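Local structure of cell division control protein 45 cdc45 putative (6CC2) at residues L267-S270 / L271-R275; F397-C400 / I401-K405. The protein probably takes part in eukaryotic DNA replication as Cdc45, a component of the CMG replicative helicase together with the MCM ring and GINS. All coordinates share one frame; numbering follows the deposited sequence.

Contact 1. Residues L267-S270 / L271-R275; sequences LYDS and LFHTR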
ATOM      1  N   LEU A 267      20.963  -6.343   9.826  1.00 20.31           N
ATOM      2  CA  LEU A 267      20.665  -7.652   9.246  1.00 20.78           C
ATOM      3  C   LEU A 267      19.710  -8.427  10.137  1.00 21.46           C
ATOM      4  O   LEU A 267      18.727  -9.008   9.665  1.00 18.71           O
ATOM      5  CB  LEU A 267      21.954  -8.434   9.042  1.00 23.56           C
ATOM      6  CG  LEU A 267      21.766  -9.916   8.691  1.00 28.91           C
ATOM      7  CD1 LEU A 267      20.956 -10.079   7.423  1.00 34.58           C
ATOM      8  CD2 LEU A 267      23.133 -10.613   8.575  1.00 33.08           C
ATOM      9  N   TYR A 268      19.984  -8.430  11.443  1.00 20.76           N
ATOM     10  CA  TYR A 268      19.215  -9.221  12.391  1.00 22.88           C
ATOM     11  C   TYR A 268      17.743  -8.857  12.348  1.00 23.87           C
ATOM     12  O   TYR A 268      16.882  -9.729  12.204  1.00 22.57           O
ATOM     13  CB  TYR A 268      19.788  -9.000  13.790  1.00 24.09           C
ATOM     14  CG  TYR A 268      19.237  -9.884  14.873  1.00 26.08           C
ATOM     15  CD1 TYR A 268      19.805 -11.123  15.146  1.00 26.78           C
ATOM     16  CD2 TYR A 268      18.170  -9.468  15.637  1.00 27.21           C
ATOM     17  CE1 TYR A 268      19.323 -11.932  16.150  1.00 29.56           C
ATOM     18  CE2 TYR A 268      17.664 -10.281  16.654  1.00 31.11           C
ATOM     19  CZ  TYR A 268      18.245 -11.509  16.898  1.00 33.39           C
ATOM     20  OH  TYR A 268      17.754 -12.312  17.891  1.00 37.42           O
ATOM     21  N   ASP A 269      17.434  -7.567  12.476  1.00 19.07           N
ATOM     22  CA  ASP A 269      16.048  -7.153  12.574  1.00 19.40           C
ATOM     23  C   ASP A 269      15.373  -7.047  11.218  1.00 21.37           C
ATOM     24  O   ASP A 269      14.177  -7.321  11.111  1.00 19.92           O
ATOM     25  CB  ASP A 269      15.976  -5.837  13.317  1.00 19.80           C
ATOM     26  CG  ASP A 269      15.902  -6.046  14.830  1.00 31.03           C
ATOM     27  OD1 ASP A 269      15.231  -7.010  15.247  1.00 35.02           O
ATOM     28  OD2 ASP A 269      16.530  -5.285  15.576  1.00 36.86           O
ATOM     29  N   SER A 270      16.112  -6.704  10.161  1.00 18.40           N
ATOM     30  CA  SER A 270      15.489  -6.682   8.840  1.00 19.44           C
ATOM     31  C   SER A 270      15.026  -8.078   8.461  1.00 19.82           C
ATOM     32  O   SER A 270      13.902  -8.279   7.990  1.00 18.60           O
ATOM     33  CB  SER A 270      16.465  -6.118   7.810  1.00 19.56           C
ATOM     34  OG  SER A 270      15.890  -6.141   6.512  1.00 19.07           O
ATOM     35  N   LEU A 271      15.886  -9.068   8.667  1.00 18.60           N
ATOM     36  CA  LEU A 271      15.513 -10.438   8.331  1.00 18.30           C
ATOM     37  C   LEU A 271      14.328 -10.916   9.152  1.00 21.68           C
ATOM     38  O   LEU A 271      13.401 -11.527   8.617  1.00 21.85           O
ATOM     39  CB  LEU A 271      16.712 -11.369   8.535  1.00 22.71           C
ATOM     40  CG  LEU A 271      16.503 -12.844   8.236  1.00 26.74           C
ATOM     41  CD1 LEU A 271      16.025 -13.071   6.824  1.00 30.73           C
ATOM     42  CD2 LEU A 271      17.804 -13.602   8.494  1.00 27.26           C
ATOM     43  N   PHE A 272      14.327 -10.623  10.451  1.00 21.54           N
ATOM     44  CA  PHE A 272      13.256 -11.116  11.322  1.00 22.33           C
ATOM     45  C   PHE A 272      11.911 -10.487  10.981  1.00 21.67           C
ATOM     46  O   PHE A 272      10.873 -11.108  11.216  1.00 23.18           O
ATOM     47  CB  PHE A 272      13.615 -10.844  12.784  1.00 21.39           C
ATOM     48  CG  PHE A 272      12.740 -11.588  13.775  1.00 19.85           C
ATOM     49  CD1 PHE A 272      13.001 -12.905  14.089  1.00 22.09           C
ATOM     50  CD2 PHE A 272      11.671 -10.959  14.363  1.00 23.64           C
ATOM     51  CE1 PHE A 272      12.210 -13.582  14.985  1.00 24.44           C
ATOM     52  CE2 PHE A 272      10.858 -11.639  15.271  1.00 25.66           C
ATOM     53  CZ  PHE A 272      11.136 -12.949  15.573  1.00 24.72           C
ATOM     54  N   HIS A 273      11.892  -9.286  10.427  1.00 18.77           N
ATOM     55  CA  HIS A 273      10.649  -8.566  10.158  1.00 20.53           C
ATOM     56  C   HIS A 273      10.214  -8.591   8.697  1.00 21.58           C
ATOM     57  O   HIS A 273       9.208  -7.961   8.353  1.00 23.31           O
ATOM     58  CB  HIS A 273      10.784  -7.129  10.645  1.00 20.80           C
ATOM     59  CG  HIS A 273      10.902  -7.030  12.132  1.00 21.87           C
ATOM     60  ND1 HIS A 273      12.103  -7.188  12.798  1.00 22.12           N
ATOM     61  CD2 HIS A 273       9.964  -6.826  13.096  1.00 23.00           C
ATOM     62  CE1 HIS A 273      11.900  -7.079  14.099  1.00 23.72           C
ATOM     63  NE2 HIS A 273      10.614  -6.869  14.308  1.00 23.20           N
ATOM     64  N   THR A 274      10.932  -9.293   7.831  1.00 18.43           N
ATOM     65  CA  THR A 274      10.510  -9.482   6.444  1.00 21.45           C
ATOM     66  C   THR A 274       9.523 -10.655   6.423  1.00 21.01           C
ATOM     67  O   THR A 274       9.896 -11.810   6.614  1.00 20.06           O
ATOM     68  CB  THR A 274      11.707  -9.721   5.539  1.00 23.82           C
ATOM     69  OG1 THR A 274      12.595  -8.578   5.621  1.00 20.33           O
ATOM     70  CG2 THR A 274      11.263  -9.905   4.098  1.00 25.98           C
ATOM     71  N   ARG A 275       8.243 -10.338   6.197  1.00 20.03           N
ATOM     72  CA  ARG A 275       7.179 -11.240   6.574  1.00 18.28           C
ATOM     73  C   ARG A 275       7.215 -12.553   5.812  1.00 18.16           C
ATOM     74  O   ARG A 275       6.997 -13.616   6.405  1.00 19.61           O
ATOM     75  CB  ARG A 275       5.825 -10.545   6.399  1.00 18.92           C
ATOM     76  CG  ARG A 275       5.739  -9.322   7.268  1.00 21.78           C
ATOM     77  CD  ARG A 275       4.421  -8.580   7.149  1.00 23.03           C
ATOM     78  NE  ARG A 275       4.513  -7.317   7.870  1.00 22.53           N
ATOM     79  CZ  ARG A 275       3.547  -6.403   7.918  1.00 25.58           C
ATOM     80  NH1 ARG A 275       2.395  -6.610   7.282  1.00 24.22           N
ATOM     81  NH2 ARG A 275       3.744  -5.274   8.587  1.00 25.46           N
TER
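L271 N donates to L267 O at 3.0 Å and F272 N to Y268 O at 3.2 Å, two successive i to i+4 bonds along the short helix 267-273. The side chains of H273 and T274 then bind carbonyls of the preceding turn. H273 ND1 donates to D269 O at 2.7 Å, with an N-H...O angle of 157°. The oxygen lies at the edge of the imidazole, close to the ring plane. The first torsion of H273 sets CG beside the backbone N (chi1 -67°), which folds the ring back over its own turn. D269 O also takes the backbone N of H273, at 3.1 Å and with a more bent angle. The D269 side chain runs alongside the ring and points the same way. Its OD1 stands 3.5 Å from H273 CE1, and the carboxylate and ring planes are 63° apart. F272 CD2 sits over one ring face of H273, offset toward the rim.

T274, the residue just before helix 275-281, donates from OG1 to S270 O at 2.7 Å from above the carbonyl plane. The same hydroxyl is also hydrogen-bonded to M260 N, while S270 OG is hydrogen-bonded to M260 O. S270 and T274 thus tie this region to the loop at M260. The Y268 hydroxyl bonds to D293, and the F272 ring meets W284 edge-to-face.

Side-chain donors therefore supplement the backbone bonds near the C-terminal end of the short helix. Two bonds from H273 grip D269 O, and the one from ND1 restrains the turn of the imidazole. With ND1 as the donor, ND1 carries a proton. The D269 carboxylate lies beside the ring edge and would probably favour positive charge on the imidazole.

Contact 2. Residues F397-C400 / I401-K405; sequences FAKC and IESNK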
ATOM      1  N   PHE A 397      11.766   5.862   7.477  1.00 19.28           N
ATOM      2  CA  PHE A 397      12.421   4.618   7.861  1.00 21.01           C
ATOM      3  C   PHE A 397      12.173   4.326   9.340  1.00 19.98           C
ATOM      4  O   PHE A 397      11.834   3.200   9.721  1.00 19.70           O
ATOM      5  CB  PHE A 397      13.927   4.681   7.607  1.00 19.78           C
ATOM      6  CG  PHE A 397      14.323   4.872   6.163  1.00 19.94           C
ATOM      7  CD1 PHE A 397      13.500   4.482   5.121  1.00 20.00           C
ATOM      8  CD2 PHE A 397      15.550   5.453   5.855  1.00 19.98           C
ATOM      9  CE1 PHE A 397      13.888   4.687   3.804  1.00 18.94           C
ATOM     10  CE2 PHE A 397      15.944   5.645   4.547  1.00 20.94           C
ATOM     11  CZ  PHE A 397      15.115   5.249   3.514  1.00 19.27           C
ATOM     12  N   ALA A 398      12.317   5.353  10.189  1.00 20.51           N
ATOM     13  CA  ALA A 398      12.159   5.131  11.629  1.00 20.95           C
ATOM     14  C   ALA A 398      10.733   4.728  11.975  1.00 20.43           C
ATOM     15  O   ALA A 398      10.519   3.828  12.809  1.00 21.15           O
ATOM     16  CB  ALA A 398      12.551   6.388  12.404  1.00 22.09           C
ATOM     17  N   LYS A 399       9.744   5.394  11.363  1.00 19.70           N
ATOM     18  CA  LYS A 399       8.355   5.058  11.653  1.00 19.92           C
ATOM     19  C   LYS A 399       8.046   3.628  11.214  1.00 20.76           C
ATOM     20  O   LYS A 399       7.386   2.868  11.946  1.00 18.94           O
ATOM     21  CB  LYS A 399       7.409   6.033  10.962  1.00 20.84           C
ATOM     22  CG  LYS A 399       5.946   5.843  11.340  1.00 21.53           C
ATOM     23  CD  LYS A 399       5.042   6.898  10.651  1.00 21.35           C
ATOM     24  CE  LYS A 399       3.576   6.692  11.024  1.00 20.08           C
ATOM     25  NZ  LYS A 399       2.687   7.695  10.351  1.00 23.56           N
ATOM     26  N   CYS A 400       8.532   3.244  10.030  1.00 19.22           N
ATOM     27  CA  CYS A 400       8.315   1.891   9.536  1.00 18.40           C
ATOM     28  C   CYS A 400       8.968   0.862  10.451  1.00 17.35           C
ATOM     29  O   CYS A 400       8.382  -0.178  10.754  1.00 16.43           O
ATOM     30  CB  CYS A 400       8.872   1.792   8.099  1.00 19.27           C
ATOM     31  SG  CYS A 400       8.544   0.253   7.296  1.00 21.26           S
ATOM     32  N   ILE A 401      10.207   1.120  10.859  1.00 15.72           N
ATOM     33  CA  ILE A 401      10.926   0.187  11.714  1.00 18.91           C
ATOM     34  C   ILE A 401      10.217   0.032  13.055  1.00 20.94           C
ATOM     35  O   ILE A 401       9.988  -1.082  13.533  1.00 19.19           O
ATOM     36  CB  ILE A 401      12.380   0.652  11.894  1.00 21.29           C
ATOM     37  CG1 ILE A 401      13.178   0.346  10.615  1.00 19.74           C
ATOM     38  CG2 ILE A 401      13.006  -0.009  13.109  1.00 21.88           C
ATOM     39  CD1 ILE A 401      14.551   1.000  10.577  1.00 20.74           C
ATOM     40  N   GLU A 402       9.864   1.150  13.679  1.00 19.85           N
ATOM     41  CA  GLU A 402       9.198   1.094  14.972  1.00 24.87           C
ATOM     42  C   GLU A 402       7.860   0.359  14.883  1.00 20.44           C
ATOM     43  O   GLU A 402       7.553  -0.480  15.744  1.00 21.84           O
ATOM     44  CB  GLU A 402       8.988   2.507  15.519  1.00 46.25           C
ATOM     45  CG  GLU A 402       8.318   2.535  16.884  1.00 86.12           C
ATOM     46  CD  GLU A 402       8.168   3.938  17.435  1.00119.89           C
ATOM     47  OE1 GLU A 402       8.556   4.897  16.736  1.00131.30           O
ATOM     48  OE2 GLU A 402       7.661   4.081  18.569  1.00131.73           O
ATOM     49  N   SER A 403       7.056   0.666  13.862  0.52 19.31           N
ATOM     50  CA  SER A 403       5.753   0.018  13.732  0.52 20.99           C
ATOM     51  C   SER A 403       5.915  -1.484  13.554  0.52 18.95           C
ATOM     52  O   SER A 403       5.220  -2.276  14.194  0.52 19.37           O
ATOM     53  CB  SER A 403       4.972   0.622  12.566  0.52 22.34           C
ATOM     54  OG  SER A 403       4.679   1.997  12.800  0.52 28.38           O
ATOM     55  N   ASN A 404       6.815  -1.901  12.668  1.00 18.62           N
ATOM     56  CA  ASN A 404       6.985  -3.322  12.425  1.00 18.57           C
ATOM     57  C   ASN A 404       7.540  -4.048  13.650  1.00 19.04           C
ATOM     58  O   ASN A 404       7.141  -5.183  13.924  1.00 19.19           O
ATOM     59  CB  ASN A 404       7.860  -3.534  11.188  1.00 18.84           C
ATOM     60  CG  ASN A 404       7.050  -3.458   9.904  1.00 23.66           C
ATOM     61  OD1 ASN A 404       6.405  -4.431   9.510  1.00 23.00           O
ATOM     62  ND2 ASN A 404       7.038  -2.303   9.278  1.00 22.28           N
ATOM     63  N   LYS A 405       8.422  -3.412  14.437  1.00 19.06           N
ATOM     64  CA  LYS A 405       8.894  -4.060  15.656  1.00 20.29           C
ATOM     65  C   LYS A 405       7.744  -4.280  16.635  1.00 19.95           C
ATOM     66  O   LYS A 405       7.651  -5.334  17.268  1.00 23.14           O
ATOM     67  CB  LYS A 405      10.003  -3.230  16.291  1.00 21.87           C
ATOM     68  CG  LYS A 405      11.305  -3.308  15.483  1.00 25.78           C
ATOM     69  CD  LYS A 405      12.343  -2.293  15.945  1.00 36.43           C
ATOM     70  CE  LYS A 405      12.983  -2.685  17.235  1.00 45.78           C
ATOM     71  NZ  LYS A 405      14.154  -1.804  17.524  1.00 51.11           N
TER
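This is a local contact between successive turns of one helix, inside the long helix 393-417, with one flank buried and the other exposed. I401 N, E402 N and S403 N donate to F397 O, A398 O and K399 O respectively, each at 2.9 Å. N404 grips one carbonyl twice. N404 N donates to C400 O at 3.0 Å, and N404 ND2 to the same C400 O at 2.9 Å with an N-H...O angle of 165°. The two donors reach the oxygen from opposite faces of the carbonyl plane, and the oxygen lies near the amide plane of N404. CG stands beside the backbone N (chi1 -84°), which brings the amide back onto the previous turn. C400 SG is 3.6 Å from N404 ND2. The other end of the amide, OD1, probably accepts from R275, so both ends of this buried group are engaged. I401 CG1 lies against F397 O at 3.3 Å, with CD1 continuing past the same carbonyl. F397 stacks on H264, and K399 NZ bonds to T366 O. The pattern is that of a regular alpha-helix with a buried flank (F397, C400, N404) and an exposed one (A398, E402, K405), plus an asparagine side-chain bond to the i-4 carbonyl.

Overall arrangement
Contact 1 comes first along the chain, on helix 267-273 and the start of helix 275-281. Contact 2 follows on helix 393-417. Their centres are about 12 Å apart, and both lie on the same side of the chain's centre. They touch directly. R275 NH2 lies 2.9 Å from N404 OD1, and R275 NH1 forms a salt bridge with E456 of helix 444-462. The H273 ring packs on helix 393-417, with H273 CD2 3.4 Å from N404 O and H273 NE2 3.6 Å from K405 CA. H273 and R275 thus join the short helices to helix 393-417, and R275 extends the link to helix 444-462.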